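Local structure of probable ss-1,3-N-acetylglucosaminyltransferase (6H2N) at residues Val22-Pro27 with Phe107-Asp112; Asn209-Ser214 with Ser258-Asn263; Glu299-Phe304 with Asn333-Val338. The protein belongs to the family 2 glycosyltransferases, with a GT-A type domain followed by a helical linker domain, and assembles as three chains. All coordinates share one frame; numbering follows the deposited sequence.

Contact 1. Residues Val22-Pro27 with Phe107-Asp112; sequences VSVIMP and FFLDSD. With MG (magnesium ion), chain M; UD1 (uridine-diphosphate-N-acetylglucosamine), chain K.
The ligand and magnesium site lies where two neighbouring parallel strands end: strand Val-22 to Pro-27 pairs with Phe-107 and Phe-108, and the loop Leu-109 to Asp-112 runs on to the bound uridine-diphosphate-N-acetylglucosamine and its magnesium ion. Ile-25 carries the pairing with both of its backbone polar groups. Its N donates to Phe-107 O at 2.8 Å, and its O accepts from Leu-109 N at 3.1 Å in a nearly straight bond (174° at the hydrogen). Ser-23 O adds a third bond, from Phe-107 N.

Side chains pack on both faces of the sheet. On one, the CG1 branch of Val-24, set anti to the backbone N (chi1 -179°), reaches Leu-109 CB at 3.7 Å. On the other, Ile-25 CB meets Phe-108 CD1 at 3.9 Å, with the two side chains running alongside each other. Helix 119-130 packs against Val-24 and Phe-107, and helix 91-100 against Phe-108.

Beyond the paired part, polar groups take over. Pro-27 O accepts from ligand O3B at 2.8 Å, and Ser-111 N donates to the same O3B at 3.1 Å. Ser-111 OG and ligand O2' share a hydrogen bond of 2.7 Å. Asp-110 OD2 takes ligand O4' at 2.7 Å and also accepts from a magnesium-bound water, while its OD1 forms a salt bridge with Arg-94. Asp-112 grips the magnesium with both carboxylate oxygens; two ligand phosphate oxygens and two waters complete the six bonds. Asp-110 and Asp-112, placed just after a strand, fit the DxD motif of GT-A glycosyltransferases.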
loop_
_atom_site.group_PDB
_atom_site.type_symbol
_atom_site.label_atom_id
_atom_site.label_comp_id
_atom_site.label_asym_id
_atom_site.label_seq_id
_atom_site.Cartn_x
_atom_site.Cartn_y
_atom_site.Cartn_z
ATOM N N VAL B 22 -22.486 -18.448 46.699
ATOM C CA VAL B 22 -22.378 -17.406 45.672
ATOM C C VAL B 22 -22.851 -16.057 46.239
ATOM O O VAL B 22 -23.918 -15.983 46.868
ATOM C CB VAL B 22 -23.206 -17.759 44.426
ATOM C CG1 VAL B 22 -23.026 -16.723 43.328
ATOM C CG2 VAL B 22 -22.911 -19.152 43.889
ATOM N N SER B 23 -22.064 -14.999 45.993
ATOM C CA SER B 23 -22.524 -13.606 46.041
ATOM C C SER B 23 -22.748 -13.101 44.616
ATOM O O SER B 23 -21.807 -13.051 43.808
ATOM C CB SER B 23 -21.550 -12.704 46.750
ATOM O OG SER B 23 -21.305 -13.117 48.080
ATOM N N VAL B 24 -23.989 -12.719 44.298
ATOM C CA VAL B 24 -24.270 -11.995 43.084
ATOM C C VAL B 24 -23.988 -10.521 43.380
ATOM O O VAL B 24 -24.448 -10.000 44.395
ATOM C CB VAL B 24 -25.705 -12.236 42.588
ATOM C CG1 VAL B 24 -25.980 -11.495 41.294
ATOM C CG2 VAL B 24 -26.007 -13.725 42.432
ATOM N N ILE B 25 -23.178 -9.884 42.529
ATOM C CA ILE B 25 -22.771 -8.493 42.728
ATOM C C ILE B 25 -23.362 -7.659 41.588
ATOM O O ILE B 25 -23.040 -7.877 40.420
ATOM C CB ILE B 25 -21.244 -8.369 42.845
ATOM C CG1 ILE B 25 -20.722 -9.125 44.070
ATOM C CG2 ILE B 25 -20.824 -6.907 42.857
ATOM C CD1 ILE B 25 -19.202 -9.222 44.150
ATOM N N MET B 26 -24.269 -6.726 41.939
ATOM C CA MET B 26 -25.041 -5.994 40.950
ATOM C C MET B 26 -24.943 -4.494 41.213
ATOM O O MET B 26 -25.518 -3.980 42.172
ATOM C CB MET B 26 -26.510 -6.417 40.955
ATOM C CG MET B 26 -27.331 -5.745 39.857
ATOM S SD MET B 26 -29.084 -6.171 39.916
ATOM C CE MET B 26 -29.552 -5.384 41.455
ATOM N N PRO B 27 -24.204 -3.741 40.373
ATOM C CA PRO B 27 -24.260 -2.281 40.396
ATOM C C PRO B 27 -25.589 -1.788 39.811
ATOM O O PRO B 27 -26.084 -2.357 38.835
ATOM C CB PRO B 27 -23.088 -1.815 39.506
ATOM C CG PRO B 27 -22.335 -3.080 39.133
ATOM C CD PRO B 27 -23.283 -4.243 39.346
ATOM N N PHE B 107 -20.562 -13.742 41.313
ATOM C CA PHE B 107 -21.169 -13.690 39.994
ATOM C C PHE B 107 -21.571 -12.239 39.731
ATOM O O PHE B 107 -22.352 -11.661 40.508
ATOM C CB PHE B 107 -22.358 -14.648 39.888
ATOM C CG PHE B 107 -22.814 -14.840 38.470
ATOM C CD1 PHE B 107 -23.362 -13.788 37.762
ATOM C CD2 PHE B 107 -22.580 -16.024 37.795
ATOM C CE1 PHE B 107 -23.679 -13.929 36.420
ATOM C CE2 PHE B 107 -22.925 -16.163 36.461
ATOM C CZ PHE B 107 -23.438 -15.106 35.767
ATOM N N PHE B 108 -21.048 -11.644 38.655
ATOM C CA PHE B 108 -21.362 -10.250 38.324
ATOM C C PHE B 108 -22.592 -10.220 37.411
ATOM O O PHE B 108 -22.666 -10.880 36.356
ATOM C CB PHE B 108 -20.162 -9.543 37.680
ATOM C CG PHE B 108 -18.973 -9.385 38.596
ATOM C CD1 PHE B 108 -18.995 -8.454 39.626
ATOM C CD2 PHE B 108 -17.844 -10.170 38.434
ATOM C CE1 PHE B 108 -17.918 -8.321 40.483
ATOM C CE2 PHE B 108 -16.758 -10.026 39.285
ATOM C CZ PHE B 108 -16.790 -9.098 40.301
ATOM N N LEU B 109 -23.588 -9.451 37.845
ATOM C CA LEU B 109 -24.843 -9.279 37.119
ATOM C C LEU B 109 -25.038 -7.782 36.898
ATOM O O LEU B 109 -24.932 -6.987 37.827
ATOM C CB LEU B 109 -25.996 -9.867 37.936
ATOM C CG LEU B 109 -27.410 -9.523 37.446
ATOM C CD1 LEU B 109 -27.698 -10.137 36.085
ATOM C CD2 LEU B 109 -28.460 -9.971 38.451
ATOM N N ASP B 110 -25.271 -7.400 35.649
ATOM C CA ASP B 110 -25.532 -6.007 35.356
ATOM C C ASP B 110 -27.020 -5.769 35.572
ATOM O O ASP B 110 -27.822 -6.636 35.259
ATOM C CB ASP B 110 -25.129 -5.624 33.937
ATOM C CG ASP B 110 -23.623 -5.577 33.681
ATOM O OD1 ASP B 110 -22.821 -5.485 34.668
ATOM O OD2 ASP B 110 -23.273 -5.595 32.484
ATOM N N SER B 111 -27.353 -4.556 36.036
ATOM C CA SER B 111 -28.688 -4.199 36.498
ATOM C C SER B 111 -29.737 -4.340 35.392
ATOM O O SER B 111 -30.905 -4.532 35.699
ATOM C CB SER B 111 -28.721 -2.813 37.107
ATOM O OG SER B 111 -28.053 -1.880 36.274
ATOM N N ASP B 112 -29.371 -4.283 34.116
ATOM C CA ASP B 112 -30.470 -4.384 33.096
ATOM C C ASP B 112 -30.787 -5.845 32.680
ATOM O O ASP B 112 -31.761 -6.084 31.912
ATOM C CB ASP B 112 -30.140 -3.496 31.884
ATOM C CG ASP B 112 -28.722 -3.653 31.350
ATOM O OD1 ASP B 112 -28.015 -4.586 31.804
ATOM O OD2 ASP B 112 -28.319 -2.829 30.472
HETATM MG MG MG M . -26.495 -3.997 30.327
HETATM C "C1'" UD1 K . -21.572 -3.164 28.646
HETATM C "C2'" UD1 K . -21.103 -4.565 28.266
HETATM C "C3'" UD1 K . -21.220 -5.484 29.471
HETATM C "C4'" UD1 K . -20.434 -4.895 30.641
HETATM C "C5'" UD1 K . -20.845 -3.431 30.887
HETATM C "C6'" UD1 K . -20.012 -2.761 31.966
HETATM C "C7'" UD1 K . -21.462 -5.025 25.863
HETATM C "C8'" UD1 K . -22.320 -5.736 24.845
HETATM N "N2'" UD1 K . -21.847 -5.138 27.144
HETATM O "O1'" UD1 K . -22.901 -3.268 29.138
HETATM O "O3'" UD1 K . -20.737 -6.790 29.103
HETATM O "O4'" UD1 K . -20.616 -5.696 31.817
HETATM O "O5'" UD1 K . -20.742 -2.649 29.684
HETATM O "O6'" UD1 K . -18.658 -2.766 31.563
HETATM O "O7'" UD1 K . -20.469 -4.389 25.535
HETATM N N1 UD1 K . -23.330 1.450 36.127
HETATM C C2 UD1 K . -22.793 1.997 37.292
HETATM N N3 UD1 K . -22.498 3.311 37.354
HETATM C C4 UD1 K . -22.724 4.102 36.293
HETATM C C5 UD1 K . -23.255 3.583 35.132
HETATM C C6 UD1 K . -23.549 2.228 35.065
HETATM O O2 UD1 K . -22.569 1.247 38.264
HETATM O O4 UD1 K . -22.466 5.322 36.355
HETATM C C1B UD1 K . -23.635 0.020 36.107
HETATM C C2B UD1 K . -25.038 -0.317 35.602
HETATM O "O2'" UD1 K . -26.032 -0.143 36.628
HETATM C C3B UD1 K . -24.830 -1.773 35.211
HETATM C C4B UD1 K . -23.379 -1.823 34.749
HETATM O O4B UD1 K . -22.711 -0.692 35.289
HETATM O O3B UD1 K . -24.971 -2.671 36.319
HETATM C C5B UD1 K . -23.250 -1.764 33.247
HETATM O O5B UD1 K . -24.157 -0.809 32.713
HETATM P PA UD1 K . -25.020 -1.211 31.447
HETATM O O1A UD1 K . -25.878 -0.035 31.057
HETATM O O2A UD1 K . -25.641 -2.588 31.664
HETATM O O3A UD1 K . -23.841 -1.338 30.349
HETATM P PB UD1 K . -24.016 -2.125 28.951
HETATM O O1B UD1 K . -25.313 -2.889 28.811
HETATM O O2B UD1 K . -23.551 -1.188 27.870
HETATM O O HOH W 1 -25.091 -5.669 30.827
HETATM O O HOH W 2 -27.564 -5.135 28.763
#

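Contact 2. Residues Asn209-Ser214 with Ser258-Asn263; sequences NSKNYS and SPIYKN
Ile-260 pushes its CG1 against the backbone of Asn-209 and Ser-210, which is the tight part of this contact. CG1 lies 3.5 Å from Ser-210 N and 3.6 Å from Asn-209 C. The other branch, CG2, turns toward Ser-210 O and also lies over the rim of the Tyr-261 ring.

Deeper in, Tyr-213 and Tyr-261 approach from opposite directions. Their OH atoms are 2.7 Å apart, each near the plane of the other ring and at its edge. Tyr-213 OH is also hydrogen-bonded to Leu-207 O, so the end of helix 198-207 takes part in fixing this ring.

The loop carrying Ile-260 is shaped by Ser-258. Its OG accepts from Tyr-261 N at 2.8 Å, an ST motif, and from Ile-260 N at 3.1 Å, an ST turn. It is also hydrogen-bonded to Met-208 O, just before residues 209-214.

The outer side is looser. Pro-259 is exposed and offers CG to Asn-209 OD1 at 3.3 Å, while Asn-209 ND2 is held by Glu-205 O. Lys-211 crosses Ile-260 at about a right angle. Only its aliphatic start takes part, with CG 3.7 Å from Ile-260 CD1; the exposed chain then bends at chi3 and chi4 and leads its amine away.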
loop_
_atom_site.group_PDB
_atom_site.type_symbol
_atom_site.label_atom_id
_atom_site.label_comp_id
_atom_site.label_asym_id
_atom_site.label_seq_id
_atom_site.Cartn_x
_atom_site.Cartn_y
_atom_site.Cartn_z
ATOM N N ASN B 209 -4.258 -16.052 36.379
ATOM C CA ASN B 209 -3.962 -16.415 37.734
ATOM C C ASN B 209 -4.747 -17.664 38.160
ATOM O O ASN B 209 -4.817 -17.939 39.329
ATOM C CB ASN B 209 -4.253 -15.262 38.694
ATOM C CG ASN B 209 -3.131 -14.249 38.690
ATOM O OD1 ASN B 209 -2.081 -14.493 39.271
ATOM N ND2 ASN B 209 -3.320 -13.147 37.984
ATOM N N SER B 210 -5.317 -18.408 37.213
ATOM C CA SER B 210 -5.995 -19.648 37.522
ATOM C C SER B 210 -5.891 -20.648 36.357
ATOM O O SER B 210 -5.528 -20.301 35.235
ATOM C CB SER B 210 -7.420 -19.351 37.866
ATOM O OG SER B 210 -8.076 -18.815 36.737
ATOM N N LYS B 211 -6.258 -21.905 36.635
ATOM C CA LYS B 211 -6.071 -23.005 35.692
ATOM C C LYS B 211 -7.366 -23.642 35.189
ATOM O O LYS B 211 -7.415 -24.177 34.057
ATOM C CB LYS B 211 -5.304 -24.142 36.380
ATOM C CG LYS B 211 -3.960 -23.751 36.962
ATOM C CD LYS B 211 -3.205 -24.913 37.610
ATOM C CE LYS B 211 -4.058 -26.129 37.926
ATOM N NZ LYS B 211 -4.905 -25.952 39.132
ATOM N N ASN B 212 -8.380 -23.698 36.056
ATOM C CA ASN B 212 -9.524 -24.575 35.834
ATOM C C ASN B 212 -10.718 -23.717 35.406
ATOM O O ASN B 212 -11.230 -22.909 36.209
ATOM C CB ASN B 212 -9.850 -25.402 37.077
ATOM C CG ASN B 212 -8.822 -26.466 37.388
ATOM O OD1 ASN B 212 -7.937 -26.728 36.577
ATOM N ND2 ASN B 212 -8.919 -27.053 38.569
ATOM N N TYR B 213 -11.117 -23.856 34.138
ATOM C CA TYR B 213 -12.242 -23.104 33.597
ATOM C C TYR B 213 -13.284 -24.105 33.090
ATOM O O TYR B 213 -12.930 -25.115 32.526
ATOM C CB TYR B 213 -11.800 -22.189 32.454
ATOM C CG TYR B 213 -10.405 -21.631 32.550
ATOM C CD1 TYR B 213 -9.997 -20.899 33.650
ATOM C CD2 TYR B 213 -9.507 -21.787 31.513
ATOM C CE1 TYR B 213 -8.722 -20.364 33.736
ATOM C CE2 TYR B 213 -8.241 -21.223 31.561
ATOM C CZ TYR B 213 -7.856 -20.483 32.666
ATOM O OH TYR B 213 -6.581 -19.979 32.732
ATOM N N SER B 214 -14.561 -23.781 33.275
ATOM C CA SER B 214 -15.673 -24.614 32.846
ATOM C C SER B 214 -16.673 -23.765 32.059
ATOM O O SER B 214 -16.822 -22.579 32.322
ATOM C CB SER B 214 -16.354 -25.288 34.022
ATOM O OG SER B 214 -15.439 -26.109 34.737
ATOM N N SER B 258 2.200 -13.990 33.911
ATOM C CA SER B 258 1.316 -15.044 34.469
ATOM C C SER B 258 2.120 -16.069 35.267
ATOM O O SER B 258 3.079 -16.664 34.769
ATOM C CB SER B 258 0.507 -15.727 33.387
ATOM O OG SER B 258 -0.201 -16.855 33.882
ATOM N N PRO B 259 1.718 -16.313 36.533
ATOM C CA PRO B 259 2.279 -17.399 37.330
ATOM C C PRO B 259 1.751 -18.786 36.917
ATOM O O PRO B 259 2.316 -19.809 37.349
ATOM C CB PRO B 259 1.900 -17.012 38.769
ATOM C CG PRO B 259 0.653 -16.187 38.631
ATOM C CD PRO B 259 0.726 -15.530 37.270
ATOM N N ILE B 260 0.713 -18.824 36.070
ATOM C CA ILE B 260 0.142 -20.066 35.580
ATOM C C ILE B 260 0.747 -20.412 34.216
ATOM O O ILE B 260 1.264 -21.522 34.028
ATOM C CB ILE B 260 -1.392 -19.990 35.493
ATOM C CG1 ILE B 260 -2.059 -19.709 36.851
ATOM C CG2 ILE B 260 -1.924 -21.254 34.852
ATOM C CD1 ILE B 260 -1.944 -20.840 37.867
ATOM N N TYR B 261 0.663 -19.484 33.268
ATOM C CA TYR B 261 1.248 -19.671 31.952
ATOM C C TYR B 261 2.665 -19.088 31.973
ATOM O O TYR B 261 2.879 -17.960 31.575
ATOM C CB TYR B 261 0.359 -19.063 30.872
ATOM C CG TYR B 261 -1.028 -19.633 30.905
ATOM C CD1 TYR B 261 -1.338 -20.796 30.222
ATOM C CD2 TYR B 261 -2.023 -19.026 31.664
ATOM C CE1 TYR B 261 -2.606 -21.337 30.270
ATOM C CE2 TYR B 261 -3.293 -19.560 31.727
ATOM C CZ TYR B 261 -3.587 -20.714 31.026
ATOM O OH TYR B 261 -4.841 -21.251 31.090
ATOM N N LYS B 262 3.589 -19.863 32.543
ATOM C CA LYS B 262 4.932 -19.385 32.849
ATOM C C LYS B 262 5.875 -19.555 31.660
ATOM O O LYS B 262 6.846 -18.838 31.569
ATOM C CB LYS B 262 5.506 -20.147 34.037
ATOM C CG LYS B 262 4.808 -19.857 35.353
ATOM C CD LYS B 262 5.610 -20.259 36.564
ATOM C CE LYS B 262 5.699 -21.758 36.753
ATOM N NZ LYS B 262 5.720 -22.108 38.194
ATOM N N ASN B 263 5.594 -20.510 30.772
ATOM C CA ASN B 263 6.510 -20.807 29.633
ATOM C C ASN B 263 6.484 -19.631 28.642
ATOM O O ASN B 263 5.425 -19.096 28.284
ATOM C CB ASN B 263 6.137 -22.114 28.930
ATOM C CG ASN B 263 6.967 -22.318 27.679
ATOM O OD1 ASN B 263 6.560 -21.936 26.582
ATOM N ND2 ASN B 263 8.176 -22.846 27.853
#

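Contact 3. Residues Glu299-Phe304 with Asn333-Val338; sequences EWLNNF and NDLLAV
Leu-301 reaches from helix 294-308 to the turn before helix 335-344. Its CB starts the contact at a distance, 4.1 Å from Asn-333 OD1. CG, anti to the backbone N (chi1 178°), comes closer to the same oxygen, at 3.4 Å. There the chain forks. CD2 pushes up to the first turn of the second helix, 3.4 Å from Leu-335 N and 3.9 Å from Leu-335 CB. CD1 goes to Val-338, one turn on, and meets its CG2 at 4.2 Å. One leucine thus touches both the turn and the helix that follows it.

Beside it, two amides meet nearer the surface. Asn-333 ND2 gives Asn-302 OD1 a weak hydrogen bond of 3.0 Å, bent to 125° at the hydrogen. The amide planes are 49° apart, so the groups do not lie flat on each other.

The turn itself is held by two motifs. Asn-333 ends the preceding helix in a Schellman motif. Asp-334 is the N-cap of the next: its OD1 accepts from Ala-337 N at 2.9 Å, from above the carboxylate plane.

Around the contact, Phe-287 packs on Leu-301, and helix 324-331 lies against Val-338. The start of helix 335-344 also meets other chains: Asp-334 and Ala-337 touch Leu-336 of one neighbouring subunit, and Leu-336 touches Gln-332 of another.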
loop_
_atom_site.group_PDB
_atom_site.type_symbol
_atom_site.label_atom_id
_atom_site.label_comp_id
_atom_site.label_asym_id
_atom_site.label_seq_id
_atom_site.Cartn_x
_atom_site.Cartn_y
_atom_site.Cartn_z
ATOM N N GLU B 299 -2.851 10.189 16.786
ATOM C CA GLU B 299 -2.825 9.879 18.224
ATOM C C GLU B 299 -3.261 8.434 18.490
ATOM O O GLU B 299 -2.637 7.742 19.288
ATOM C CB GLU B 299 -3.704 10.841 19.018
ATOM C CG GLU B 299 -3.138 12.250 19.029
ATOM C CD GLU B 299 -3.938 13.292 19.793
ATOM O OE1 GLU B 299 -4.547 12.917 20.823
ATOM O OE2 GLU B 299 -3.915 14.482 19.374
ATOM N N TRP B 300 -4.348 8.001 17.857
ATOM C CA TRP B 300 -4.842 6.643 17.987
ATOM C C TRP B 300 -3.742 5.645 17.594
ATOM O O TRP B 300 -3.444 4.696 18.314
ATOM C CB TRP B 300 -6.092 6.442 17.131
ATOM C CG TRP B 300 -6.731 5.110 17.340
ATOM C CD1 TRP B 300 -6.536 3.983 16.600
ATOM C CD2 TRP B 300 -7.675 4.751 18.357
ATOM N NE1 TRP B 300 -7.279 2.950 17.093
ATOM C CE2 TRP B 300 -7.989 3.387 18.167
ATOM C CE3 TRP B 300 -8.305 5.444 19.392
ATOM C CZ2 TRP B 300 -8.890 2.709 18.977
ATOM C CZ3 TRP B 300 -9.182 4.765 20.208
ATOM C CH2 TRP B 300 -9.459 3.412 20.013
ATOM N N LEU B 301 -3.124 5.885 16.440
ATOM C CA LEU B 301 -2.108 4.943 15.937
ATOM C C LEU B 301 -0.837 4.994 16.801
ATOM O O LEU B 301 -0.197 3.961 17.006
ATOM C CB LEU B 301 -1.783 5.242 14.471
ATOM C CG LEU B 301 -0.697 4.353 13.859
ATOM C CD1 LEU B 301 -1.058 2.888 13.955
ATOM C CD2 LEU B 301 -0.442 4.726 12.403
ATOM N N ASN B 302 -0.452 6.179 17.286
ATOM C CA ASN B 302 0.706 6.287 18.184
ATOM C C ASN B 302 0.462 5.409 19.414
ATOM O O ASN B 302 1.365 4.732 19.835
ATOM C CB ASN B 302 1.038 7.720 18.594
ATOM C CG ASN B 302 2.136 8.370 17.778
ATOM O OD1 ASN B 302 3.236 7.842 17.674
ATOM N ND2 ASN B 302 1.878 9.569 17.278
ATOM N N ASN B 303 -0.771 5.412 19.951
ATOM C CA ASN B 303 -1.117 4.636 21.135
ATOM C C ASN B 303 -1.050 3.138 20.829
ATOM O O ASN B 303 -0.507 2.369 21.618
ATOM C CB ASN B 303 -2.506 4.999 21.676
ATOM C CG ASN B 303 -2.476 6.230 22.552
ATOM O OD1 ASN B 303 -1.465 6.462 23.224
ATOM N ND2 ASN B 303 -3.510 7.080 22.488
ATOM N N PHE B 304 -1.649 2.733 19.708
ATOM C CA PHE B 304 -1.700 1.347 19.292
ATOM C C PHE B 304 -0.253 0.859 19.064
ATOM O O PHE B 304 0.139 -0.193 19.552
ATOM C CB PHE B 304 -2.544 1.224 18.022
ATOM C CG PHE B 304 -3.152 -0.128 17.744
ATOM C CD1 PHE B 304 -2.701 -1.280 18.365
ATOM C CD2 PHE B 304 -4.156 -0.248 16.796
ATOM C CE1 PHE B 304 -3.258 -2.515 18.063
ATOM C CE2 PHE B 304 -4.701 -1.484 16.489
ATOM C CZ PHE B 304 -4.285 -2.609 17.151
ATOM N N ASN B 333 4.129 2.288 12.943
ATOM C CA ASN B 333 3.517 3.577 13.236
ATOM C C ASN B 333 3.315 4.348 11.923
ATOM O O ASN B 333 3.494 5.557 11.880
ATOM C CB ASN B 333 4.327 4.392 14.260
ATOM C CG ASN B 333 3.545 5.559 14.850
ATOM O OD1 ASN B 333 2.315 5.496 14.982
ATOM N ND2 ASN B 333 4.232 6.661 15.158
ATOM N N ASP B 334 2.886 3.643 10.872
ATOM C CA ASP B 334 2.761 4.221 9.537
ATOM C C ASP B 334 1.286 4.259 9.125
ATOM O O ASP B 334 0.736 3.252 8.707
ATOM C CB ASP B 334 3.607 3.381 8.569
ATOM C CG ASP B 334 3.746 3.936 7.166
ATOM O OD1 ASP B 334 2.760 4.399 6.611
ATOM O OD2 ASP B 334 4.845 3.811 6.612
ATOM N N LEU B 335 0.652 5.420 9.219
ATOM C CA LEU B 335 -0.788 5.536 8.953
ATOM C C LEU B 335 -1.124 5.153 7.498
ATOM O O LEU B 335 -2.147 4.471 7.258
ATOM C CB LEU B 335 -1.251 6.961 9.261
ATOM C CG LEU B 335 -2.712 7.246 8.928
ATOM C CD1 LEU B 335 -3.640 6.328 9.715
ATOM C CD2 LEU B 335 -3.063 8.705 9.182
ATOM N N LEU B 336 -0.303 5.617 6.545
ATOM C CA LEU B 336 -0.512 5.329 5.121
ATOM C C LEU B 336 -0.557 3.811 4.894
ATOM O O LEU B 336 -1.447 3.335 4.189
ATOM C CB LEU B 336 0.596 5.966 4.284
ATOM C CG LEU B 336 0.504 7.476 4.089
ATOM C CD1 LEU B 336 1.813 7.999 3.511
ATOM C CD2 LEU B 336 -0.655 7.840 3.175
ATOM N N ALA B 337 0.379 3.077 5.517
ATOM C CA ALA B 337 0.466 1.630 5.375
ATOM C C ALA B 337 -0.749 0.920 5.988
ATOM O O ALA B 337 -1.137 -0.127 5.470
ATOM C CB ALA B 337 1.759 1.103 5.966
ATOM N N VAL B 338 -1.278 1.418 7.117
ATOM C CA VAL B 338 -2.487 0.856 7.719
ATOM C C VAL B 338 -3.674 1.102 6.778
ATOM O O VAL B 338 -4.492 0.219 6.578
ATOM C CB VAL B 338 -2.774 1.449 9.113
ATOM C CG1 VAL B 338 -4.036 0.856 9.719
ATOM C CG2 VAL B 338 -1.597 1.271 10.062
#

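In the fold
The three contacts follow one another along the chain, each closing before the next opens. Contact 1 lies in the glycosyltransferase domain, at the ligand and metal site. Contact 2 is about 25 Å away between centres. Both reach the same mixed sheet, contact 2 through strand 213-216. The other segment of contact 2 lies between two helices of the linker, so it probably ties the sheet to the linker helices. Contact 3 is all helix and turn. Its centre is about 38 Å from that of contact 1, on the opposite side of the chain's centre, and about 33 Å from that of contact 2. The ligand site, the probable junction and the helix that meets other subunits are therefore well separated.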